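Local coordinates for protein salmonella plasmid virulence: SpvB (Salmonella typhimurium, PDB 6P0X) that is the N-terminal domain of a longer virulence toxin that probably ADP-ribosylates actin on arginine with NAD(+), at residues V82-T87 / V110-P115. Residues are numbered along the deposited sequence; the frame is centred on the assembly and turned at random.
Sequences VQTLST and VTRYQP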
loop_
_atom_site.group_PDB
_atom_site.type_symbol
_atom_site.label_atom_id
_atom_site.label_comp_id
_atom_site.label_asym_id
_atom_site.label_seq_id
_atom_site.Cartn_x
_atom_site.Cartn_y
_atom_site.Cartn_z
ATOM N N VAL A 82 -20.921 -7.584 0.638
ATOM C CA VAL A 82 -21.827 -8.504 -0.036
ATOM C C VAL A 82 -22.076 -7.951 -1.431
ATOM O O VAL A 82 -22.044 -6.734 -1.650
ATOM C CB VAL A 82 -23.144 -8.688 0.757
ATOM C CG1 VAL A 82 -23.918 -7.375 0.832
ATOM C CG2 VAL A 82 -23.999 -9.791 0.147
ATOM N N GLN A 83 -22.291 -8.853 -2.387
ATOM C CA GLN A 83 -22.606 -8.419 -3.742
ATOM C C GLN A 83 -23.914 -7.642 -3.744
ATOM O O GLN A 83 -24.884 -8.028 -3.086
ATOM C CB GLN A 83 -22.728 -9.613 -4.689
ATOM C CG GLN A 83 -21.464 -10.418 -4.884
ATOM C CD GLN A 83 -21.574 -11.361 -6.070
ATOM O OE1 GLN A 83 -22.367 -11.134 -6.987
ATOM N NE2 GLN A 83 -20.778 -12.424 -6.058
ATOM N N THR A 84 -23.942 -6.546 -4.493
ATOM C CA THR A 84 -25.182 -5.805 -4.649
ATOM C C THR A 84 -26.180 -6.658 -5.418
ATOM O O THR A 84 -25.841 -7.247 -6.450
ATOM C CB THR A 84 -24.930 -4.485 -5.377
ATOM O OG1 THR A 84 -24.079 -3.654 -4.575
ATOM C CG2 THR A 84 -26.249 -3.755 -5.639
ATOM N N LEU A 85 -27.399 -6.755 -4.890
ATOM C CA LEU A 85 -28.436 -7.572 -5.505
ATOM C C LEU A 85 -28.634 -7.186 -6.966
ATOM O O LEU A 85 -28.882 -6.020 -7.284
ATOM C CB LEU A 85 -29.744 -7.434 -4.726
ATOM C CG LEU A 85 -30.811 -8.455 -5.117
ATOM C CD1 LEU A 85 -30.271 -9.866 -4.944
ATOM C CD2 LEU A 85 -32.088 -8.259 -4.310
ATOM N N SER A 86 -28.500 -8.166 -7.852
ATOM C CA SER A 86 -28.682 -7.952 -9.282
ATOM C C SER A 86 -30.162 -7.829 -9.622
ATOM O O SER A 86 -30.973 -8.658 -9.198
ATOM C CB SER A 86 -28.055 -9.100 -10.071
ATOM O OG SER A 86 -28.167 -8.881 -11.466
ATOM N N THR A 87 -30.514 -6.788 -10.374
ATOM C CA THR A 87 -31.883 -6.552 -10.815
ATOM C C THR A 87 -31.923 -6.423 -12.334
ATOM O O THR A 87 -30.890 -6.374 -13.008
ATOM C CB THR A 87 -32.481 -5.289 -10.177
ATOM O OG1 THR A 87 -31.897 -4.127 -10.780
ATOM C CG2 THR A 87 -32.223 -5.266 -8.678
ATOM N N VAL A 110 -17.287 -7.024 -13.961
ATOM C CA VAL A 110 -17.259 -6.020 -12.904
ATOM C C VAL A 110 -18.441 -6.269 -11.982
ATOM O O VAL A 110 -19.599 -6.198 -12.415
ATOM C CB VAL A 110 -17.298 -4.595 -13.476
ATOM C CG1 VAL A 110 -17.301 -3.571 -12.349
ATOM C CG2 VAL A 110 -16.116 -4.379 -14.412
ATOM N N THR A 111 -18.145 -6.546 -10.715
ATOM C CA THR A 111 -19.149 -6.886 -9.714
ATOM C C THR A 111 -19.148 -5.819 -8.631
ATOM O O THR A 111 -18.115 -5.576 -8.001
ATOM C CB THR A 111 -18.866 -8.261 -9.102
ATOM O OG1 THR A 111 -18.688 -9.228 -10.146
ATOM C CG2 THR A 111 -20.016 -8.693 -8.202
ATOM N N ARG A 112 -20.297 -5.193 -8.407
ATOM C CA ARG A 112 -20.406 -4.192 -7.358
ATOM C C ARG A 112 -20.568 -4.864 -5.999
ATOM O O ARG A 112 -21.343 -5.812 -5.845
ATOM C CB ARG A 112 -21.597 -3.270 -7.614
ATOM C CG ARG A 112 -21.874 -2.325 -6.456
ATOM C CD ARG A 112 -22.765 -1.165 -6.848
ATOM N NE ARG A 112 -22.879 -0.209 -5.752
ATOM C CZ ARG A 112 -23.811 0.734 -5.667
ATOM N NH1 ARG A 112 -24.734 0.854 -6.615
ATOM N NH2 ARG A 112 -23.823 1.555 -4.625
ATOM N N TYR A 113 -19.838 -4.361 -5.008
ATOM C CA TYR A 113 -19.940 -4.831 -3.635
ATOM C C TYR A 113 -20.322 -3.673 -2.727
ATOM O O TYR A 113 -20.011 -2.513 -3.011
ATOM C CB TYR A 113 -18.627 -5.467 -3.150
ATOM C CG TYR A 113 -18.397 -6.868 -3.668
ATOM C CD1 TYR A 113 -17.862 -7.093 -4.932
ATOM C CD2 TYR A 113 -18.727 -7.968 -2.891
ATOM C CE1 TYR A 113 -17.658 -8.384 -5.401
ATOM C CE2 TYR A 113 -18.528 -9.256 -3.348
ATOM C CZ TYR A 113 -17.993 -9.460 -4.600
ATOM O OH TYR A 113 -17.803 -10.748 -5.041
ATOM N N GLN A 114 -20.989 -3.998 -1.624
ATOM C CA GLN A 114 -21.447 -2.983 -0.687
ATOM C C GLN A 114 -21.427 -3.565 0.713
ATOM O O GLN A 114 -21.441 -4.790 0.880
ATOM C CB GLN A 114 -22.855 -2.497 -1.060
ATOM C CG GLN A 114 -23.949 -3.530 -0.852
ATOM C CD GLN A 114 -25.292 -3.052 -1.358
ATOM O OE1 GLN A 114 -25.409 -2.619 -2.504
ATOM N NE2 GLN A 114 -26.314 -3.130 -0.511
ATOM N N PRO A 115 -21.409 -2.725 1.748
ATOM C CA PRO A 115 -21.432 -3.247 3.118
ATOM C C PRO A 115 -22.710 -4.020 3.412
ATOM O O PRO A 115 -23.808 -3.620 3.016
ATOM C CB PRO A 115 -21.322 -1.988 3.987
ATOM C CG PRO A 115 -20.723 -0.960 3.094
ATOM C CD PRO A 115 -21.207 -1.265 1.714
HETATM O O HOH W 1 -18.905 -12.686 -3.867
#
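The side chain of Gln-83 runs alongside the Tyr-113 ring, its CG 3.5 Å from CE2 in an oblique approach, with amide and ring planes 62° apart. At the ring's edge, in its plane, a water links the two ends, accepting from Gln-83 NE2 and lying close to Tyr-113 OH. Phe-73 meets the same ring edge-to-face, and Trp-137 packs against it. The amide's other branch, OE1, rests 3.6 Å from the methyl CG2 of Thr-111. The Thr-84 side chain points toward strand 107-115 and crosses that of Gln-114 at about a right angle, OG1 donating to Gln-114 OE1 (2.7 Å); OG1 gets there by standing anti to its own carbonyl carbon (chi1 -64°). Thr-84 OG1 also sits 3.2 Å from CG of the extended Arg-112 chain. Val-82 and Gln-114 exchange two backbone hydrogen bonds, N to O in each direction, both 2.9 Å. Beyond them Thr-84 N donates almost straight (173°) to Arg-112 O, and Asn-92 ties the departing chain by binding both Thr-84 O and Arg-112 N. This is antiparallel beta pairing, a hydrogen-bonded pair followed by a non-hydrogen-bonded one, joining short strand 81-83 to long strand 107-115 in the SpvB N-terminal domain.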